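Local structure of ureidoglycolate hydrolase (Arabidopsis thaliana, 4PXB) at residues A[22-27]-A[100-105]; A[133-138]-A[145-150]. The protein hydrolyses (S)-ureidoglycolate to glyoxylate, ammonium and carbon dioxide with two manganese ions per subunit, a late step of purine catabolism in plants. The protein carries 1 engineered substitution. One frame throughout, in Å; residues are numbered along the deposited sequence.

Contact 1 of 2, residues A[22-27]-A[100-105]. With MN (manganese (II) ion), chain C; MN (manganese (II) ion), chain D; UGC ((2S)-(carbamoylamino)(hydroxy)ethanoic acid), chain E.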
loop_
_atom_site.group_PDB
_atom_site.type_symbol
_atom_site.label_atom_id
_atom_site.label_comp_id
_atom_site.label_asym_id
_atom_site.label_seq_id
_atom_site.Cartn_x
_atom_site.Cartn_y
_atom_site.Cartn_z
ATOM N N ASN A 22 -10.146 -12.248 -31.242
ATOM C CA ASN A 22 -8.911 -11.521 -31.538
ATOM C C ASN A 22 -8.919 -10.088 -30.988
ATOM O O ASN A 22 -7.904 -9.604 -30.478
ATOM C CB ASN A 22 -8.620 -11.524 -33.047
ATOM C CG ASN A 22 -8.213 -12.904 -33.563
ATOM O OD1 ASN A 22 -7.772 -13.761 -32.792
ATOM N ND2 ASN A 22 -8.357 -13.123 -34.872
ATOM N N GLN A 23 -10.059 -9.409 -31.088
ATOM C CA GLN A 23 -10.156 -8.040 -30.592
ATOM C C GLN A 23 -10.115 -7.997 -29.063
ATOM O O GLN A 23 -9.555 -7.064 -28.482
ATOM C CB GLN A 23 -11.420 -7.358 -31.112
ATOM C CG GLN A 23 -11.464 -7.217 -32.630
ATOM C CD GLN A 23 -12.823 -6.746 -33.120
ATOM O OE1 GLN A 23 -13.835 -6.942 -32.446
ATOM N NE2 GLN A 23 -12.853 -6.120 -34.298
ATOM N N ILE A 24 -10.716 -8.997 -28.418
ATOM C CA ILE A 24 -10.631 -9.133 -26.963
ATOM C C ILE A 24 -9.171 -9.256 -26.559
ATOM O O ILE A 24 -8.710 -8.582 -25.633
ATOM C CB ILE A 24 -11.409 -10.379 -26.460
ATOM C CG1 ILE A 24 -12.921 -10.160 -26.586
ATOM C CG2 ILE A 24 -11.029 -10.721 -25.015
ATOM C CD1 ILE A 24 -13.553 -9.558 -25.347
ATOM N N ASP A 25 -8.430 -10.102 -27.269
ATOM C CA ASP A 25 -7.022 -10.316 -26.943
ATOM C C ASP A 25 -6.189 -9.056 -27.182
ATOM O O ASP A 25 -5.332 -8.705 -26.357
ATOM C CB ASP A 25 -6.444 -11.495 -27.735
ATOM C CG ASP A 25 -7.027 -12.829 -27.295
ATOM O OD1 ASP A 25 -7.531 -12.898 -26.154
ATOM O OD2 ASP A 25 -6.979 -13.799 -28.079
ATOM N N GLU A 26 -6.436 -8.385 -28.306
ATOM C CA GLU A 26 -5.716 -7.151 -28.619
ATOM C C GLU A 26 -5.969 -6.074 -27.576
ATOM O O GLU A 26 -5.033 -5.411 -27.119
ATOM C CB GLU A 26 -6.076 -6.637 -30.015
ATOM C CG GLU A 26 -5.521 -7.502 -31.143
ATOM C CD GLU A 26 -5.832 -6.950 -32.530
ATOM O OE1 GLU A 26 -6.572 -5.943 -32.640
ATOM O OE2 GLU A 26 -5.333 -7.536 -33.519
ATOM N N LEU A 27 -7.228 -5.897 -27.189
ATOM C CA LEU A 27 -7.553 -4.868 -26.215
ATOM C C LEU A 27 -6.859 -5.150 -24.885
ATOM O O LEU A 27 -6.431 -4.223 -24.199
ATOM C CB LEU A 27 -9.071 -4.729 -26.034
ATOM C CG LEU A 27 -9.497 -3.391 -25.423
ATOM C CD1 LEU A 27 -9.247 -2.265 -26.420
ATOM C CD2 LEU A 27 -10.961 -3.418 -25.014
ATOM N N GLY A 100 -9.564 -9.545 -15.300
ATOM C CA GLY A 100 -9.658 -10.305 -16.538
ATOM C C GLY A 100 -9.856 -9.462 -17.785
ATOM O O GLY A 100 -9.820 -8.218 -17.723
ATOM N N LYS A 101 -10.055 -10.146 -18.914
ATOM C CA LYS A 101 -10.141 -9.516 -20.226
ATOM C C LYS A 101 -11.576 -9.363 -20.729
ATOM O O LYS A 101 -11.782 -8.807 -21.820
ATOM C CB LYS A 101 -9.402 -10.367 -21.286
ATOM C CG LYS A 101 -7.989 -10.789 -20.942
ATOM C CD LYS A 101 -7.342 -11.542 -22.119
ATOM C CE LYS A 101 -8.091 -12.814 -22.490
ATOM N NZ LYS A 101 -7.364 -13.619 -23.531
ATOM N N TYR A 102 -12.561 -9.867 -19.980
ATOM C CA TYR A 102 -13.936 -9.974 -20.511
ATOM C C TYR A 102 -14.957 -9.058 -19.836
ATOM O O TYR A 102 -15.944 -8.630 -20.449
ATOM C CB TYR A 102 -14.430 -11.430 -20.418
ATOM C CG TYR A 102 -13.594 -12.404 -21.215
ATOM C CD1 TYR A 102 -13.974 -12.791 -22.502
ATOM C CD2 TYR A 102 -12.416 -12.932 -20.691
ATOM C CE1 TYR A 102 -13.198 -13.679 -23.234
ATOM C CE2 TYR A 102 -11.640 -13.819 -21.421
ATOM C CZ TYR A 102 -12.039 -14.192 -22.689
ATOM O OH TYR A 102 -11.260 -15.067 -23.420
ATOM N N ASP A 103 -14.730 -8.775 -18.561
ATOM C CA ASP A 103 -15.577 -7.858 -17.815
ATOM C C ASP A 103 -15.667 -6.509 -18.542
ATOM O O ASP A 103 -14.642 -5.867 -18.793
ATOM C CB ASP A 103 -14.943 -7.680 -16.434
ATOM C CG ASP A 103 -15.745 -6.810 -15.525
ATOM O OD1 ASP A 103 -16.876 -6.450 -15.874
ATOM O OD2 ASP A 103 -15.238 -6.498 -14.450
ATOM N N GLY A 104 -16.885 -6.103 -18.903
ATOM C CA GLY A 104 -17.112 -4.832 -19.577
ATOM C C GLY A 104 -16.827 -4.912 -21.069
ATOM O O GLY A 104 -17.671 -4.562 -21.893
ATOM N N VAL A 105 -15.627 -5.378 -21.408
ATOM C CA VAL A 105 -15.158 -5.400 -22.790
ATOM C C VAL A 105 -16.091 -6.162 -23.734
ATOM O O VAL A 105 -16.311 -5.743 -24.884
ATOM C CB VAL A 105 -13.750 -6.018 -22.865
ATOM C CG1 VAL A 105 -13.262 -6.078 -24.315
ATOM C CG2 VAL A 105 -12.778 -5.214 -22.001
HETATM MN MN MN C . -18.415 -4.849 -15.697
HETATM MN MN MN D . -16.042 -5.193 -12.839
HETATM O O3 UGC E . -17.849 -4.538 -8.404
HETATM C C3 UGC E . -18.592 -4.606 -9.410
HETATM O O4 UGC E . -19.843 -4.862 -9.294
HETATM C C2 UGC E . -18.002 -4.503 -10.768
HETATM O O2 UGC E . -16.936 -3.668 -10.955
HETATM N N2 UGC E . -19.001 -4.335 -11.780
HETATM C C1 UGC E . -18.969 -5.584 -12.490
HETATM O O1 UGC E . -18.158 -6.422 -12.086
HETATM N N1 UGC E . -19.828 -5.853 -13.606
HETATM O O HOH W 1 -10.117 -7.416 -23.463
HETATM O O HOH W 2 -20.325 -3.526 -15.635
HETATM O O HOH W 3 -17.495 -3.508 -13.747
#

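Contact 2 of 2, residues A[133-138]-A[145-150]. Engineered in segment 133-138: Ala-137 (natural residue Glu). With MN (manganese (II) ion), chain D; UGC ((2S)-(carbamoylamino)(hydroxy)ethanoic acid), chain E.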
loop_
_atom_site.group_PDB
_atom_site.type_symbol
_atom_site.label_atom_id
_atom_site.label_comp_id
_atom_site.label_asym_id
_atom_site.label_seq_id
_atom_site.Cartn_x
_atom_site.Cartn_y
_atom_site.Cartn_z
ATOM N N LEU A 133 -19.650 3.666 -25.040
ATOM C CA LEU A 133 -18.520 3.264 -24.217
ATOM C C LEU A 133 -18.524 4.202 -23.018
ATOM O O LEU A 133 -18.148 5.382 -23.131
ATOM C CB LEU A 133 -17.207 3.394 -24.995
ATOM C CG LEU A 133 -15.889 3.237 -24.235
ATOM C CD1 LEU A 133 -15.931 2.062 -23.256
ATOM C CD2 LEU A 133 -14.771 3.030 -25.247
ATOM N N PHE A 134 -18.972 3.700 -21.871
ATOM C CA PHE A 134 -18.969 4.516 -20.661
ATOM C C PHE A 134 -17.545 4.823 -20.259
ATOM O O PHE A 134 -16.671 3.969 -20.380
ATOM C CB PHE A 134 -19.724 3.809 -19.543
ATOM C CG PHE A 134 -21.180 3.633 -19.847
ATOM C CD1 PHE A 134 -22.085 4.641 -19.550
ATOM C CD2 PHE A 134 -21.637 2.486 -20.474
ATOM C CE1 PHE A 134 -23.440 4.495 -19.854
ATOM C CE2 PHE A 134 -22.983 2.328 -20.775
ATOM C CZ PHE A 134 -23.888 3.342 -20.465
ATOM N N THR A 135 -17.305 6.042 -19.780
ATOM C CA THR A 135 -15.941 6.505 -19.554
ATOM C C THR A 135 -15.222 5.660 -18.507
ATOM O O THR A 135 -14.007 5.487 -18.567
ATOM C CB THR A 135 -15.894 8.014 -19.179
ATOM O OG1 THR A 135 -14.570 8.525 -19.382
ATOM C CG2 THR A 135 -16.320 8.245 -17.722
ATOM N N SER A 136 -15.985 5.101 -17.572
ATOM C CA SER A 136 -15.431 4.242 -16.521
ATOM C C SER A 136 -16.577 3.653 -15.716
ATOM O O SER A 136 -17.544 4.360 -15.413
ATOM C CB SER A 136 -14.543 5.068 -15.576
ATOM O OG SER A 136 -14.279 4.370 -14.367
ATOM N N ALA A 137 -16.487 2.372 -15.370
ATOM C CA ALA A 137 -17.451 1.787 -14.443
ATOM C C ALA A 137 -16.798 1.450 -13.101
ATOM O O ALA A 137 -17.483 1.390 -12.072
ATOM C CB ALA A 137 -18.109 0.551 -15.045
ATOM N N GLU A 138 -15.480 1.253 -13.099
ATOM C CA GLU A 138 -14.796 0.791 -11.889
ATOM C C GLU A 138 -14.379 1.946 -10.985
ATOM O O GLU A 138 -14.023 3.024 -11.471
ATOM C CB GLU A 138 -13.568 -0.038 -12.250
ATOM C CG GLU A 138 -13.863 -1.191 -13.204
ATOM C CD GLU A 138 -14.627 -2.335 -12.542
ATOM O OE1 GLU A 138 -15.192 -2.173 -11.428
ATOM O OE2 GLU A 138 -14.668 -3.418 -13.155
ATOM N N SER A 145 -17.745 4.573 -8.495
ATOM C CA SER A 145 -18.122 3.587 -9.508
ATOM C C SER A 145 -19.031 4.239 -10.541
ATOM O O SER A 145 -19.684 5.244 -10.239
ATOM C CB SER A 145 -18.846 2.408 -8.854
ATOM O OG SER A 145 -20.055 2.840 -8.233
ATOM N N CYS A 146 -19.050 3.685 -11.757
ATOM C CA CYS A 146 -19.960 4.143 -12.807
ATOM C C CYS A 146 -19.949 5.656 -12.965
ATOM O O CYS A 146 -21.005 6.281 -13.050
ATOM C CB CYS A 146 -21.388 3.679 -12.518
ATOM S SG CYS A 146 -21.595 1.875 -12.592
ATOM N N LEU A 147 -18.759 6.243 -12.984
ATOM C CA LEU A 147 -18.637 7.692 -12.997
ATOM C C LEU A 147 -19.389 8.291 -14.191
ATOM O O LEU A 147 -20.117 9.283 -14.054
ATOM C CB LEU A 147 -17.157 8.089 -12.995
ATOM C CG LEU A 147 -16.830 9.581 -12.849
ATOM C CD1 LEU A 147 -15.561 9.776 -12.022
ATOM C CD2 LEU A 147 -16.676 10.240 -14.225
ATOM N N GLY A 148 -19.230 7.667 -15.352
ATOM C CA GLY A 148 -19.890 8.124 -16.563
ATOM C C GLY A 148 -21.409 8.039 -16.526
ATOM O O GLY A 148 -22.085 9.022 -16.832
ATOM N N SER A 149 -21.957 6.880 -16.175
ATOM C CA SER A 149 -23.410 6.722 -16.199
ATOM C C SER A 149 -24.113 7.455 -15.042
ATOM O O SER A 149 -25.273 7.856 -15.164
ATOM C CB SER A 149 -23.803 5.240 -16.231
ATOM O OG SER A 149 -23.249 4.551 -15.118
ATOM N N ARG A 150 -23.422 7.618 -13.918
ATOM C CA ARG A 150 -23.984 8.403 -12.821
ATOM C C ARG A 150 -24.210 9.836 -13.304
ATOM O O ARG A 150 -25.229 10.459 -12.986
ATOM C CB ARG A 150 -23.059 8.401 -11.605
ATOM C CG ARG A 150 -22.984 7.090 -10.836
ATOM C CD ARG A 150 -22.158 7.298 -9.563
ATOM N NE ARG A 150 -21.898 6.057 -8.828
ATOM C CZ ARG A 150 -22.653 5.613 -7.827
ATOM N NH1 ARG A 150 -23.736 6.293 -7.450
ATOM N NH2 ARG A 150 -22.336 4.483 -7.208
HETATM MN MN MN D . -16.042 -5.193 -12.839
HETATM O O3 UGC E . -17.849 -4.538 -8.404
HETATM C C3 UGC E . -18.592 -4.606 -9.410
HETATM O O4 UGC E . -19.843 -4.862 -9.294
HETATM C C2 UGC E . -18.002 -4.503 -10.768
HETATM O O2 UGC E . -16.936 -3.668 -10.955
HETATM N N2 UGC E . -19.001 -4.335 -11.780
HETATM C C1 UGC E . -18.969 -5.584 -12.490
HETATM O O1 UGC E . -18.158 -6.422 -12.086
HETATM N N1 UGC E . -19.828 -5.853 -13.606
HETATM O O HOH W 4 -19.835 4.938 -16.145
HETATM O O HOH W 5 -16.221 4.812 -12.423
HETATM O O HOH W 3 -17.495 -3.508 -13.747
#

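Contact 1 of 2, residues A[22-27]-A[100-105]
Ile-24 of helix 17-28 packs against Lys-101 and Tyr-102, and together with Leu-27 against Val-105, on the loop that carries the bridging aspartate of an M20-family dimanganese site. The contact illustrates how a metal-binding loop can be backed by apolar packing while its ligand faces the opposite way. Ile-24 divides its two branches among three partners. Its CG2, anti to the backbone N, lies 3.8 Å from Lys-101 O and over a face of the Tyr-102 ring, displaced toward the rim; the approach to CE1 is 4.1 Å, and the two side chains run at about a right angle. The other branch ends in CD1, which meets Val-105 CG1 at 3.6 Å. Leu-27 reaches that same Val-105 CG1 with its CD2, also at 3.6 Å, the two side chains running antiparallel alongside each other; the valine methyl is thus met by two residues of the helix.

Lys-101 bends at chi3 (-61°), which brings NZ to 2.7 Å from Asp-25 OD1 in a salt bridge that meets the oxygen nearly along its C-O axis. Gln-21 NE2 binds the same oxygen. Replacing Asp-25 with an alanine would probably leave the Lys-101 ammonium without its carboxylate mate and its bent chain freer to turn. A water joins the two backbones, donating to Ile-24 O and Lys-101 O.

On the far side of the loop Asp-103 turns to the metals. Glu-406 OE1 accepts from the backbone N of both Tyr-102 and Asp-103, which probably helps to fix the loop. His-92 and His-208 complete the protein ligands of one manganese, Glu-138 and His-402 those of the other. Asp-103 spans the pair, OD1 and OD2 each 2.2 Å from its own manganese.

Contact 2 of 2, residues A[133-138]-A[145-150]
Phe-134 and Ser-149 meet through carbon: the ring brings CE1 to 3.7 Å from Ser-149 CB at an oblique tilt, while the serine hydroxyl goes to Asp-379. Thr-135 likewise separates its branches. OG1, anti to the backbone N (chi1 -162°), bonds to Val-70 O and Arg-51, leaving the CG2 methyl to rest 3.8 Å from Gly-148 CA and beside Leu-147 CD2. Gly-148 lets the backbones come this close, since a side chain there would probably press on Thr-135 N.

Further along, polar groups take over. Cys-146 N donates to Ala-137 O at 2.8 Å. Ser-136 uses two waters: one donates to its O and accepts from Ser-149 N, the other donates to its OG and accepts from Leu-147 N. The same OG is also hydrogen-bonded to Asp-94 OD2. Arg-150, extended beyond CB, grips Ser-145 side-on, NE to O and NH2 to OG, both partners lying in the guanidinium plane; NH2 also forms a salt bridge with Asp-345.

Ala-137 is an engineered replacement of the natural glutamate. Its neighbour Glu-138 bends at chi2 (-72°), turning OE2 onto a manganese at 2.3 Å, while Asn-294 of the second subunit donates to OE1. The strand-end loop thus packs against a helix N-terminus, with Cys-146 at its N-cap position, at the dinuclear metal and substrate site of the M20 hydrolases.

How the contacts relate
Contact 1 closes before contact 2 opens along the chain, and their centres lie about 17 Å apart, yet both end at one active site. The loop 100-105 follows strand 95-96 and leads into helix 105-120, whereas 133-138 leaves strand 129-133 on the way to helix 147-152. Each contact lends one carboxylate to the same manganese: Asp-103 OD2 and Glu-138 OE2 stand 3.4 Å apart, like charges that the shared cation probably offsets. One water, bound to both manganese ions, belongs to both contacts. Two separate packing units, one against helix 17-28 and one nearer the chain centre, thereby converge on a common metal and substrate.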